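Local structure of VAO-type flavoprotein oxidase VAO615 (Myceliophthora thermophila, 6F72) at residues T179-N184 / N211-R216; G284-V289 / A537-V542; F436-Q441 / Q503-A508. The protein binds FAD through two covalent links and is probably an oxidase that passes electrons to molecular oxygen, though its substrate is not known. All coordinates share one frame; numbering follows the deposited sequence.

Contact 1: residues T179-N184 / N211-R216; sequences TKFIKN and NSTGHR. With NAG (2-acetamido-2-deoxy-beta-D-glucopyranose), chain H.
The ring of Phe181 has Thr213 on one face and its own chain on the other. Thr213 CG2 points at the first face, 4.1 Å from the centroid of the Phe181 ring and 23° off its normal, a CH-pi contact. Across the ring, the backbone N of Lys183 sits over the opposite face near the rim. The far end of the Phe181 ring meets His215: Phe181 CE1 lies 3.5 Å from His215 CE1. The two rings meet obliquely, with planes inclined at 32° and centroids 5.3 Å apart. Phe181 CG is anti to the backbone N (chi1 178°), and this extends the ring across to the turn after the helix.

A hydrogen bond inside its own segment restrains the imidazole. His215 ND1 donates to Thr213 OG1 over 2.8 Å, with the oxygen almost in the ring plane. Thr213 OG1 also bonds back to Ala210 O. One hydroxyl thus ties the imidazole to the helix end, while the methyl of the same residue covers the phenyl face.

Gly214 ends the helix in a Schellman motif, and its positive phi turns the chain into strand 215-216. Asn211, in the last helical turn, carries an N-linked glycan. Its ND2 is joined to C1 of the sugar, and O6 of that sugar gives a weak hydrogen bond to Asn211 O.

The contact lies at the protein surface, within the PCMH-type FAD-binding region. The turn that follows helix 203-212 brings Thr213 over one face of Phe181, and strand 215-216 begins with His215 at the far end of the ring. Strand 179-186 pairs with strand 193-198, and strand 215-216 pairs with strand 288-298. Pro193 and Leu296, from those two partner strands, each touch both Phe181 and His215.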
loop_
_atom_site.group_PDB
_atom_site.type_symbol
_atom_site.label_atom_id
_atom_site.label_comp_id
_atom_site.label_asym_id
_atom_site.label_seq_id
_atom_site.Cartn_x
_atom_site.Cartn_y
_atom_site.Cartn_z
ATOM N N THR A 179 -0.691 -19.940 6.902
ATOM C CA THR A 179 -1.465 -20.019 5.664
ATOM C C THR A 179 -2.266 -21.331 5.642
ATOM O O THR A 179 -1.742 -22.409 5.976
ATOM C CB THR A 179 -0.581 -19.922 4.409
ATOM O OG1 THR A 179 0.308 -21.036 4.368
ATOM C CG2 THR A 179 0.257 -18.652 4.407
ATOM N N LYS A 180 -3.530 -21.238 5.244
ATOM C CA LYS A 180 -4.426 -22.378 5.320
ATOM C C LYS A 180 -5.272 -22.450 4.052
ATOM O O LYS A 180 -6.031 -21.519 3.758
ATOM C CB LYS A 180 -5.289 -22.247 6.581
ATOM C CG LYS A 180 -6.124 -23.457 6.956
ATOM C CD LYS A 180 -6.860 -23.143 8.250
ATOM C CE LYS A 180 -8.158 -23.916 8.381
ATOM N NZ LYS A 180 -7.878 -25.343 8.673
ATOM N N PHE A 181 -5.106 -23.541 3.296
ATOM C CA PHE A 181 -5.900 -23.789 2.100
ATOM C C PHE A 181 -7.245 -24.382 2.464
ATOM O O PHE A 181 -7.315 -25.447 3.077
ATOM C CB PHE A 181 -5.159 -24.685 1.089
ATOM C CG PHE A 181 -5.974 -25.012 -0.148
ATOM C CD1 PHE A 181 -6.337 -24.010 -1.056
ATOM C CD2 PHE A 181 -6.388 -26.325 -0.402
ATOM C CE1 PHE A 181 -7.091 -24.309 -2.191
ATOM C CE2 PHE A 181 -7.137 -26.633 -1.538
ATOM C CZ PHE A 181 -7.492 -25.622 -2.433
ATOM N N ILE A 182 -8.303 -23.676 2.082
ATOM C CA ILE A 182 -9.683 -24.132 2.257
ATOM C C ILE A 182 -10.242 -24.501 0.874
ATOM O O ILE A 182 -10.583 -23.621 0.070
ATOM C CB ILE A 182 -10.565 -23.073 2.977
ATOM C CG1 ILE A 182 -9.956 -22.677 4.327
ATOM C CG2 ILE A 182 -11.993 -23.582 3.159
ATOM C CD1 ILE A 182 -10.440 -21.347 4.869
ATOM N N LYS A 183 -10.324 -25.809 0.619
ATOM C CA LYS A 183 -10.742 -26.364 -0.677
ATOM C C LYS A 183 -12.187 -26.030 -1.052
ATOM O O LYS A 183 -12.484 -25.779 -2.229
ATOM C CB LYS A 183 -10.537 -27.882 -0.692
ATOM C CG LYS A 183 -10.624 -28.526 -2.070
ATOM C CD LYS A 183 -10.208 -29.985 -1.986
ATOM C CE LYS A 183 -10.477 -30.722 -3.285
ATOM N NZ LYS A 183 -9.974 -32.125 -3.199
ATOM N N ASN A 184 -13.064 -26.015 -0.048
ATOM C CA ASN A 184 -14.504 -25.814 -0.248
ATOM C C ASN A 184 -15.109 -24.857 0.772
ATOM O O ASN A 184 -15.927 -25.258 1.623
ATOM C CB ASN A 184 -15.242 -27.153 -0.222
ATOM C CG ASN A 184 -14.865 -28.055 -1.385
ATOM O OD1 ASN A 184 -14.854 -27.631 -2.546
ATOM N ND2 ASN A 184 -14.570 -29.316 -1.079
ATOM N N ASN A 211 -0.044 -20.511 -5.578
ATOM C CA ASN A 211 0.519 -21.286 -6.689
ATOM C C ASN A 211 0.579 -22.793 -6.391
ATOM O O ASN A 211 0.248 -23.607 -7.258
ATOM C CB ASN A 211 1.912 -20.792 -7.114
ATOM C CG ASN A 211 2.550 -21.713 -8.134
ATOM O OD1 ASN A 211 2.262 -21.619 -9.329
ATOM N ND2 ASN A 211 3.401 -22.630 -7.658
ATOM N N SER A 212 1.004 -23.147 -5.175
ATOM C CA SER A 212 1.213 -24.547 -4.788
ATOM C C SER A 212 -0.073 -25.374 -4.825
ATOM O O SER A 212 -0.015 -26.600 -4.899
ATOM C CB SER A 212 1.862 -24.647 -3.405
ATOM O OG SER A 212 1.019 -24.104 -2.406
ATOM N N THR A 213 -1.218 -24.691 -4.781
ATOM C CA THR A 213 -2.552 -25.326 -4.832
ATOM C C THR A 213 -3.236 -25.258 -6.223
ATOM O O THR A 213 -4.331 -25.797 -6.413
ATOM C CB THR A 213 -3.491 -24.771 -3.723
ATOM O OG1 THR A 213 -3.845 -23.412 -4.001
ATOM C CG2 THR A 213 -2.828 -24.822 -2.351
ATOM N N GLY A 214 -2.584 -24.619 -7.192
ATOM C CA GLY A 214 -3.150 -24.429 -8.530
ATOM C C GLY A 214 -4.115 -23.255 -8.603
ATOM O O GLY A 214 -5.087 -23.305 -9.352
ATOM N N HIS A 215 -3.823 -22.197 -7.835
ATOM C CA HIS A 215 -4.681 -21.006 -7.710
ATOM C C HIS A 215 -3.928 -19.654 -7.805
ATOM O O HIS A 215 -2.695 -19.599 -7.675
ATOM C CB HIS A 215 -5.491 -21.063 -6.408
ATOM C CG HIS A 215 -6.408 -22.244 -6.322
ATOM N ND1 HIS A 215 -6.089 -23.377 -5.610
ATOM C CD2 HIS A 215 -7.623 -22.477 -6.877
ATOM C CE1 HIS A 215 -7.070 -24.258 -5.723
ATOM N NE2 HIS A 215 -8.012 -23.737 -6.489
ATOM N N ARG A 216 -4.695 -18.582 -8.033
ATOM C CA ARG A 216 -4.216 -17.197 -7.999
ATOM C C ARG A 216 -4.892 -16.477 -6.841
ATOM O O ARG A 216 -6.039 -16.790 -6.496
ATOM C CB ARG A 216 -4.586 -16.470 -9.293
ATOM C CG ARG A 216 -4.154 -17.154 -10.577
ATOM C CD ARG A 216 -5.022 -16.713 -11.749
ATOM N NE ARG A 216 -4.585 -17.322 -13.009
ATOM C CZ ARG A 216 -5.292 -17.339 -14.134
ATOM N NH1 ARG A 216 -6.492 -16.782 -14.185
ATOM N NH2 ARG A 216 -4.793 -17.926 -15.214
HETATM C C1 NAG H . 4.055 -23.645 -8.448
HETATM C C2 NAG H . 5.543 -24.042 -8.462
HETATM C C3 NAG H . 5.830 -25.347 -9.228
HETATM C C4 NAG H . 4.832 -26.474 -8.916
HETATM C C5 NAG H . 3.406 -25.955 -9.114
HETATM C C6 NAG H . 2.361 -27.026 -8.787
HETATM C C7 NAG H . 7.168 -22.183 -8.292
HETATM C C8 NAG H . 7.937 -21.169 -9.088
HETATM N N2 NAG H . 6.372 -22.978 -9.018
HETATM O O3 NAG H . 7.154 -25.794 -8.919
HETATM O O4 NAG H . 5.101 -27.634 -9.724
HETATM O O5 NAG H . 3.223 -24.811 -8.259
HETATM O O6 NAG H . 1.124 -26.432 -8.372
HETATM O O7 NAG H . 7.275 -22.253 -7.071
#

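Contact 2: residues G284-V289 / A537-V542; sequences GTFAVV and ARLLRV. With FAD (flavin-adenine dinucleotide), chain E.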
loop_
_atom_site.group_PDB
_atom_site.type_symbol
_atom_site.label_atom_id
_atom_site.label_comp_id
_atom_site.label_asym_id
_atom_site.label_seq_id
_atom_site.Cartn_x
_atom_site.Cartn_y
_atom_site.Cartn_z
ATOM N N GLY A 284 -5.684 0.020 10.383
ATOM C CA GLY A 284 -5.134 0.653 11.577
ATOM C C GLY A 284 -6.060 1.556 12.358
ATOM O O GLY A 284 -5.624 2.257 13.276
ATOM N N THR A 285 -7.335 1.569 11.996
ATOM C CA THR A 285 -8.283 2.408 12.733
ATOM C C THR A 285 -9.481 1.680 13.364
ATOM O O THR A 285 -9.966 2.096 14.426
ATOM C CB THR A 285 -8.709 3.659 11.945
ATOM O OG1 THR A 285 -9.478 4.507 12.806
ATOM C CG2 THR A 285 -9.529 3.315 10.708
ATOM N N PHE A 286 -9.932 0.603 12.727
ATOM C CA PHE A 286 -11.151 -0.098 13.176
ATOM C C PHE A 286 -10.924 -1.198 14.209
ATOM O O PHE A 286 -11.725 -1.339 15.128
ATOM C CB PHE A 286 -11.948 -0.650 11.990
ATOM C CG PHE A 286 -12.459 0.418 11.056
ATOM C CD1 PHE A 286 -13.446 1.324 11.477
ATOM C CD2 PHE A 286 -11.951 0.526 9.762
ATOM C CE1 PHE A 286 -13.912 2.312 10.627
ATOM C CE2 PHE A 286 -12.427 1.519 8.896
ATOM C CZ PHE A 286 -13.403 2.414 9.334
ATOM N N ALA A 287 -9.844 -1.961 14.024
ATOM C CA ALA A 287 -9.514 -3.142 14.836
ATOM C C ALA A 287 -8.130 -3.663 14.447
ATOM O O ALA A 287 -7.596 -3.306 13.386
ATOM C CB ALA A 287 -10.568 -4.242 14.646
ATOM N N VAL A 288 -7.568 -4.524 15.296
ATOM C CA VAL A 288 -6.313 -5.191 14.987
ATOM C C VAL A 288 -6.645 -6.496 14.278
ATOM O O VAL A 288 -7.312 -7.367 14.853
ATOM C CB VAL A 288 -5.464 -5.447 16.260
ATOM C CG1 VAL A 288 -4.098 -5.996 15.907
ATOM C CG2 VAL A 288 -5.312 -4.171 17.066
ATOM N N VAL A 289 -6.165 -6.641 13.048
ATOM C CA VAL A 289 -6.457 -7.830 12.242
ATOM C C VAL A 289 -5.400 -8.899 12.500
ATOM O O VAL A 289 -4.192 -8.616 12.395
ATOM C CB VAL A 289 -6.518 -7.493 10.730
ATOM C CG1 VAL A 289 -6.400 -8.743 9.863
ATOM C CG2 VAL A 289 -7.787 -6.696 10.401
ATOM N N ALA A 537 -19.501 9.060 6.753
ATOM C CA ALA A 537 -20.418 9.104 7.898
ATOM C C ALA A 537 -20.611 7.703 8.497
ATOM O O ALA A 537 -20.563 7.543 9.722
ATOM C CB ALA A 537 -21.753 9.713 7.504
ATOM N N ARG A 538 -20.792 6.707 7.623
ATOM C CA ARG A 538 -21.047 5.329 8.050
ATOM C C ARG A 538 -19.784 4.673 8.599
ATOM O O ARG A 538 -19.849 3.946 9.596
ATOM C CB ARG A 538 -21.647 4.466 6.939
ATOM C CG ARG A 538 -22.319 3.222 7.500
ATOM C CD ARG A 538 -22.590 2.158 6.459
ATOM N NE ARG A 538 -22.823 0.886 7.130
ATOM C CZ ARG A 538 -22.836 -0.303 6.535
ATOM N NH1 ARG A 538 -22.632 -0.404 5.224
ATOM N NH2 ARG A 538 -23.061 -1.394 7.261
ATOM N N LEU A 539 -18.656 4.934 7.940
ATOM C CA LEU A 539 -17.340 4.534 8.439
ATOM C C LEU A 539 -17.086 5.091 9.835
ATOM O O LEU A 539 -16.532 4.398 10.692
ATOM C CB LEU A 539 -16.246 4.940 7.455
ATOM C CG LEU A 539 -16.183 4.117 6.163
ATOM C CD1 LEU A 539 -15.352 4.794 5.083
ATOM C CD2 LEU A 539 -15.678 2.699 6.415
ATOM N N LEU A 540 -17.509 6.328 10.066
ATOM C CA LEU A 540 -17.363 6.975 11.367
ATOM C C LEU A 540 -18.256 6.353 12.434
ATOM O O LEU A 540 -17.846 6.219 13.595
ATOM C CB LEU A 540 -17.605 8.485 11.264
ATOM C CG LEU A 540 -17.240 9.341 12.477
ATOM C CD1 LEU A 540 -15.728 9.347 12.748
ATOM C CD2 LEU A 540 -17.752 10.757 12.262
ATOM N N ARG A 541 -19.473 5.993 12.047
ATOM C CA ARG A 541 -20.372 5.240 12.922
ATOM C C ARG A 541 -19.800 3.884 13.333
ATOM O O ARG A 541 -19.932 3.501 14.493
ATOM C CB ARG A 541 -21.738 5.072 12.283
ATOM C CG ARG A 541 -22.566 6.347 12.284
ATOM C CD ARG A 541 -24.034 6.053 12.024
ATOM N NE ARG A 541 -24.277 5.460 10.709
ATOM C CZ ARG A 541 -24.445 6.147 9.574
ATOM N NH1 ARG A 541 -24.379 7.478 9.538
ATOM N NH2 ARG A 541 -24.672 5.488 8.449
ATOM N N VAL A 542 -19.190 3.161 12.389
ATOM C CA VAL A 542 -18.562 1.864 12.689
ATOM C C VAL A 542 -17.363 2.082 13.637
ATOM O O VAL A 542 -17.212 1.365 14.623
ATOM C CB VAL A 542 -18.111 1.093 11.417
ATOM C CG1 VAL A 542 -17.470 -0.246 11.783
ATOM C CG2 VAL A 542 -19.283 0.846 10.480
HETATM P PA FAD E . 2.048 -1.166 6.924
HETATM O O1A FAD E . 2.722 0.179 6.836
HETATM O O2A FAD E . 2.637 -2.143 7.903
HETATM O O5B FAD E . 0.494 -0.928 7.253
HETATM C C5B FAD E . -0.269 0.091 6.607
HETATM C C4B FAD E . -1.452 0.530 7.462
HETATM O O4B FAD E . -2.269 -0.602 7.770
HETATM C C3B FAD E . -1.072 1.149 8.794
HETATM O O3B FAD E . -2.034 2.176 9.064
HETATM C C2B FAD E . -1.235 0.026 9.805
HETATM O O2B FAD E . -1.587 0.519 11.099
HETATM C C1B FAD E . -2.357 -0.795 9.192
HETATM N N9A FAD E . -2.272 -2.252 9.450
HETATM C C8A FAD E . -1.447 -3.116 8.820
HETATM N N7A FAD E . -1.652 -4.383 9.262
HETATM C C5A FAD E . -2.629 -4.333 10.182
HETATM C C6A FAD E . -3.328 -5.316 11.040
HETATM N N6A FAD E . -2.981 -6.621 10.981
HETATM N N1A FAD E . -4.291 -4.864 11.875
HETATM C C2A FAD E . -4.636 -3.559 11.943
HETATM N N3A FAD E . -4.041 -2.608 11.180
HETATM C C4A FAD E . -3.049 -2.928 10.300
HETATM N N1 FAD E . -0.811 -0.771 -3.231
HETATM C C2 FAD E . -1.586 -1.215 -4.252
HETATM O O2 FAD E . -2.832 -1.104 -4.162
HETATM N N3 FAD E . -1.052 -1.770 -5.363
HETATM C C4 FAD E . 0.268 -1.918 -5.557
HETATM O O4 FAD E . 0.717 -2.436 -6.605
HETATM C C4X FAD E . 1.177 -1.468 -4.480
HETATM N N5 FAD E . 2.518 -1.593 -4.587
HETATM C C5X FAD E . 3.355 -1.171 -3.595
HETATM C C6 FAD E . 4.753 -1.316 -3.725
HETATM C C7 FAD E . 5.593 -0.873 -2.679
HETATM C C7M FAD E . 7.094 -1.030 -2.843
HETATM C C8 FAD E . 5.003 -0.267 -1.431
HETATM C C8M FAD E . 5.814 0.148 -0.211
HETATM C C9 FAD E . 3.622 -0.137 -1.324
HETATM C C9A FAD E . 2.774 -0.561 -2.351
HETATM N N10 FAD E . 1.370 -0.439 -2.217
HETATM C C10 FAD E . 0.543 -0.869 -3.277
HETATM C "C1'" FAD E . 0.802 0.200 -1.033
HETATM C "C2'" FAD E . 0.141 -0.655 0.006
HETATM O "O2'" FAD E . -1.119 -1.072 -0.516
HETATM C "C3'" FAD E . -0.049 0.256 1.212
HETATM O "O3'" FAD E . 1.176 0.950 1.535
HETATM C "C4'" FAD E . -0.542 -0.523 2.422
HETATM O "O4'" FAD E . -0.933 0.391 3.448
HETATM C "C5'" FAD E . 0.504 -1.525 2.915
HETATM O "O5'" FAD E . 0.077 -2.175 4.102
HETATM P P FAD E . 1.135 -3.024 4.962
HETATM O O1P FAD E . 1.889 -3.934 4.035
HETATM O O2P FAD E . 0.356 -3.555 6.144
HETATM O O3P FAD E . 2.131 -1.863 5.480
#
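The ring of Phe286 points an edge at the backbone oxygen of Leu539 in helix 536-546. The tight part is here: Phe286 CE1 lies 3.3 Å from Leu539 O, with that oxygen near the ring plane. The polarised ring C-H probably makes this a mildly favourable approach to the carbonyl. Beside it, Phe286 CZ packs 3.7 Å from Leu539 CD2, and the two side chains run at about a right angle. Phe286 CG is anti to its carbonyl carbon (chi1 -63°), which directs the ring to the helix. Thr285 CG2 rests over one of its faces.

Val542, one turn further on, is looser. Its CG1 stays 4.3 Å from Phe286 CD1, and the approach is oblique. Leu274 and Ala277 of helix 272-278 also touch the side chain of Phe286.

This is a junction between the PCMH-type FAD-binding region and the berberine-like region near the C-terminus. The loop that offers Phe286 to the helix runs on into strand 288-298, which holds the adenine of FAD. Val289 N donates to FAD N1A over 2.8 Å, and FAD N6A donates to Val289 O over 2.7 Å. Both bonds are nearly straight, at 168° and 172°. Gly284 passes close to the ribose, where a side chain would collide with FAD O2B.

The opposite side of the helix is more open. Leu540 and Arg541 point away from the loop, and Arg541 is exposed to solvent.

Contact 3: residues F436-Q441 / Q503-A508; sequences FRNISQ and QPMMDA. With NAG (2-acetamido-2-deoxy-beta-D-glucopyranose), chain G.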
loop_
_atom_site.group_PDB
_atom_site.type_symbol
_atom_site.label_atom_id
_atom_site.label_comp_id
_atom_site.label_asym_id
_atom_site.label_seq_id
_atom_site.Cartn_x
_atom_site.Cartn_y
_atom_site.Cartn_z
ATOM N N PHE A 436 -0.441 14.653 -17.375
ATOM C CA PHE A 436 0.688 13.731 -17.505
ATOM C C PHE A 436 1.929 14.400 -18.101
ATOM O O PHE A 436 3.051 14.064 -17.717
ATOM C CB PHE A 436 0.279 12.519 -18.348
ATOM C CG PHE A 436 -0.557 11.497 -17.607
ATOM C CD1 PHE A 436 -1.281 11.835 -16.446
ATOM C CD2 PHE A 436 -0.637 10.184 -18.085
ATOM C CE1 PHE A 436 -2.049 10.885 -15.780
ATOM C CE2 PHE A 436 -1.400 9.229 -17.414
ATOM C CZ PHE A 436 -2.117 9.586 -16.270
ATOM N N ARG A 437 1.711 15.334 -19.036
ATOM C CA ARG A 437 2.782 16.154 -19.613
ATOM C C ARG A 437 3.420 17.032 -18.550
ATOM O O ARG A 437 4.645 17.071 -18.449
ATOM C CB ARG A 437 2.271 17.057 -20.737
ATOM C CG ARG A 437 1.712 16.360 -21.953
ATOM C CD ARG A 437 1.160 17.420 -22.897
ATOM N NE ARG A 437 2.129 17.778 -23.927
ATOM C CZ ARG A 437 1.917 17.661 -25.240
ATOM N NH1 ARG A 437 0.758 17.210 -25.720
ATOM N NH2 ARG A 437 2.870 18.010 -26.089
ATOM N N ASN A 438 2.585 17.731 -17.776
ATOM C CA ASN A 438 3.033 18.579 -16.662
ATOM C C ASN A 438 3.875 17.840 -15.598
ATOM O O ASN A 438 4.927 18.341 -15.171
ATOM C CB ASN A 438 1.836 19.287 -16.010
ATOM C CG ASN A 438 1.253 20.400 -16.879
ATOM O OD1 ASN A 438 1.593 20.543 -18.058
ATOM N ND2 ASN A 438 0.360 21.199 -16.281
ATOM N N ILE A 439 3.415 16.652 -15.194
ATOM C CA ILE A 439 4.132 15.806 -14.228
ATOM C C ILE A 439 5.470 15.341 -14.811
ATOM O O ILE A 439 6.484 15.310 -14.099
ATOM C CB ILE A 439 3.292 14.587 -13.742
ATOM C CG1 ILE A 439 2.002 15.054 -13.045
ATOM C CG2 ILE A 439 4.125 13.705 -12.806
ATOM C CD1 ILE A 439 0.913 13.995 -12.887
ATOM N N SER A 440 5.464 15.000 -16.101
ATOM C CA SER A 440 6.682 14.613 -16.824
ATOM C C SER A 440 7.788 15.695 -16.865
ATOM O O SER A 440 8.925 15.396 -17.229
ATOM C CB SER A 440 6.334 14.174 -18.246
ATOM O OG SER A 440 5.506 13.028 -18.234
ATOM N N GLN A 441 7.457 16.931 -16.485
ATOM C CA GLN A 441 8.438 18.036 -16.439
ATOM C C GLN A 441 9.068 18.176 -15.052
ATOM O O GLN A 441 10.029 18.948 -14.868
ATOM C CB GLN A 441 7.828 19.391 -16.887
ATOM C CG GLN A 441 7.086 19.409 -18.221
ATOM C CD GLN A 441 7.783 18.623 -19.315
ATOM O OE1 GLN A 441 8.912 18.926 -19.693
ATOM N NE2 GLN A 441 7.109 17.603 -19.829
ATOM N N GLN A 503 -0.536 17.074 -5.917
ATOM C CA GLN A 503 -1.813 16.389 -5.731
ATOM C C GLN A 503 -3.038 17.240 -6.150
ATOM O O GLN A 503 -3.862 16.729 -6.911
ATOM C CB GLN A 503 -1.970 15.784 -4.317
ATOM C CG GLN A 503 -3.195 14.894 -4.141
ATOM C CD GLN A 503 -3.133 13.620 -4.958
ATOM O OE1 GLN A 503 -2.329 12.745 -4.670
ATOM N NE2 GLN A 503 -3.996 13.504 -5.979
ATOM N N PRO A 504 -3.165 18.513 -5.669
ATOM C CA PRO A 504 -4.297 19.325 -6.165
ATOM C C PRO A 504 -4.323 19.562 -7.686
ATOM O O PRO A 504 -5.419 19.697 -8.268
ATOM C CB PRO A 504 -4.145 20.645 -5.397
ATOM C CG PRO A 504 -3.501 20.226 -4.113
ATOM C CD PRO A 504 -2.481 19.213 -4.558
ATOM N N MET A 505 -3.151 19.618 -8.323
ATOM C CA MET A 505 -3.084 19.731 -9.788
ATOM C C MET A 505 -3.671 18.473 -10.415
ATOM O O MET A 505 -4.469 18.559 -11.349
ATOM C CB MET A 505 -1.660 19.972 -10.306
ATOM C CG MET A 505 -1.557 19.955 -11.831
ATOM S SD MET A 505 0.045 20.374 -12.544
ATOM C CE MET A 505 0.948 18.842 -12.338
ATOM N N MET A 506 -3.268 17.315 -9.881
ATOM C CA MET A 506 -3.798 16.013 -10.296
ATOM C C MET A 506 -5.309 15.928 -10.101
ATOM O O MET A 506 -6.021 15.425 -10.978
ATOM C CB MET A 506 -3.112 14.874 -9.517
ATOM C CG MET A 506 -1.644 14.667 -9.862
ATOM S SD MET A 506 -0.718 13.801 -8.578
ATOM C CE MET A 506 -1.600 12.242 -8.553
ATOM N N ASP A 507 -5.780 16.429 -8.953
ATOM C CA ASP A 507 -7.200 16.395 -8.581
ATOM C C ASP A 507 -8.055 17.188 -9.557
ATOM O O ASP A 507 -9.027 16.673 -10.103
ATOM C CB ASP A 507 -7.401 16.961 -7.170
ATOM C CG ASP A 507 -6.880 16.046 -6.076
ATOM O OD1 ASP A 507 -6.327 14.959 -6.368
ATOM O OD2 ASP A 507 -7.029 16.448 -4.905
ATOM N N ALA A 508 -7.674 18.443 -9.769
ATOM C CA ALA A 508 -8.371 19.362 -10.663
ATOM C C ALA A 508 -8.432 18.867 -12.117
ATOM O O ALA A 508 -9.427 19.124 -12.823
ATOM C CB ALA A 508 -7.729 20.748 -10.591
HETATM C C1 NAG G . -0.320 22.314 -16.897
HETATM C C2 NAG G . -1.685 22.443 -16.187
HETATM C C3 NAG G . -2.298 23.860 -16.229
HETATM C C4 NAG G . -1.256 24.982 -16.093
HETATM C C5 NAG G . -0.143 24.749 -17.125
HETATM C C6 NAG G . 0.915 25.851 -17.152
HETATM C C7 NAG G . -3.197 20.464 -16.154
HETATM C C8 NAG G . -4.078 19.606 -17.015
HETATM N N2 NAG G . -2.591 21.475 -16.796
HETATM O O3 NAG G . -3.267 24.019 -15.189
HETATM O O4 NAG G . -1.866 26.278 -16.218
HETATM O O5 NAG G . 0.493 23.497 -16.812
HETATM O O6 NAG G . 1.729 25.773 -15.974
HETATM O O7 NAG G . -3.069 20.234 -14.957
#
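Met505 reaches across to the other helix and ends in a methyl that lies against two neighbouring residues. Its CE lies 3.8 Å from Asn438 CB and 4.0 Å from Ile439 CG1. The chain is extended through chi1 (174°) and chi2, then bends at chi3 (79°), which turns the methyl onto helix 426-439. Met505 and Ile439 pass each other at a slant. Ile439 CD1 goes deeper and touches Met506 CG at 4.0 Å, the two side chains running at about a right angle. Pro478 touches both Ile439 and Met506 on this buried side.

The outer side carries sugar. Asn438 is N-glycosylated, with ND2 bonded to C1 of the N-acetylglucosamine. The acetamido oxygen O7 of that sugar comes within 3.5 Å of Met505 CG, so the methionine packs against protein and glycan together. An alanine in place of Met505 would probably open a gap beside Asn438 and Ile439 and leave the acetamido group without its apolar neighbour.

The C-terminal ends of helices 426-439 and 488-508 thus pack on each other beside the large antiparallel sheet, with a glycan on the outer side. This is consistent with the second, substrate or cap, domain of VAO-type flavoproteins.

Overall arrangement
Contact 2 is the one that reaches the FAD pocket. Contact 1 belongs to the same FAD-binding region, and its strand 215-216 pairs with strand 288-298, which contact 2 also uses. Even so, their centres are 30 Å apart, and about 13 Å separates their nearest atoms. Contact 3 lies on the other side of the chain's centre from contact 1, with centres 42 Å apart. Its centre is 32 Å from that of contact 2. In sequence, both segments of contact 3 fall between those of contact 2, whereas contact 1 closes before contact 2 opens. Contacts 1 and 3 each carry an N-linked glycan at the surface, while contact 2 is buried.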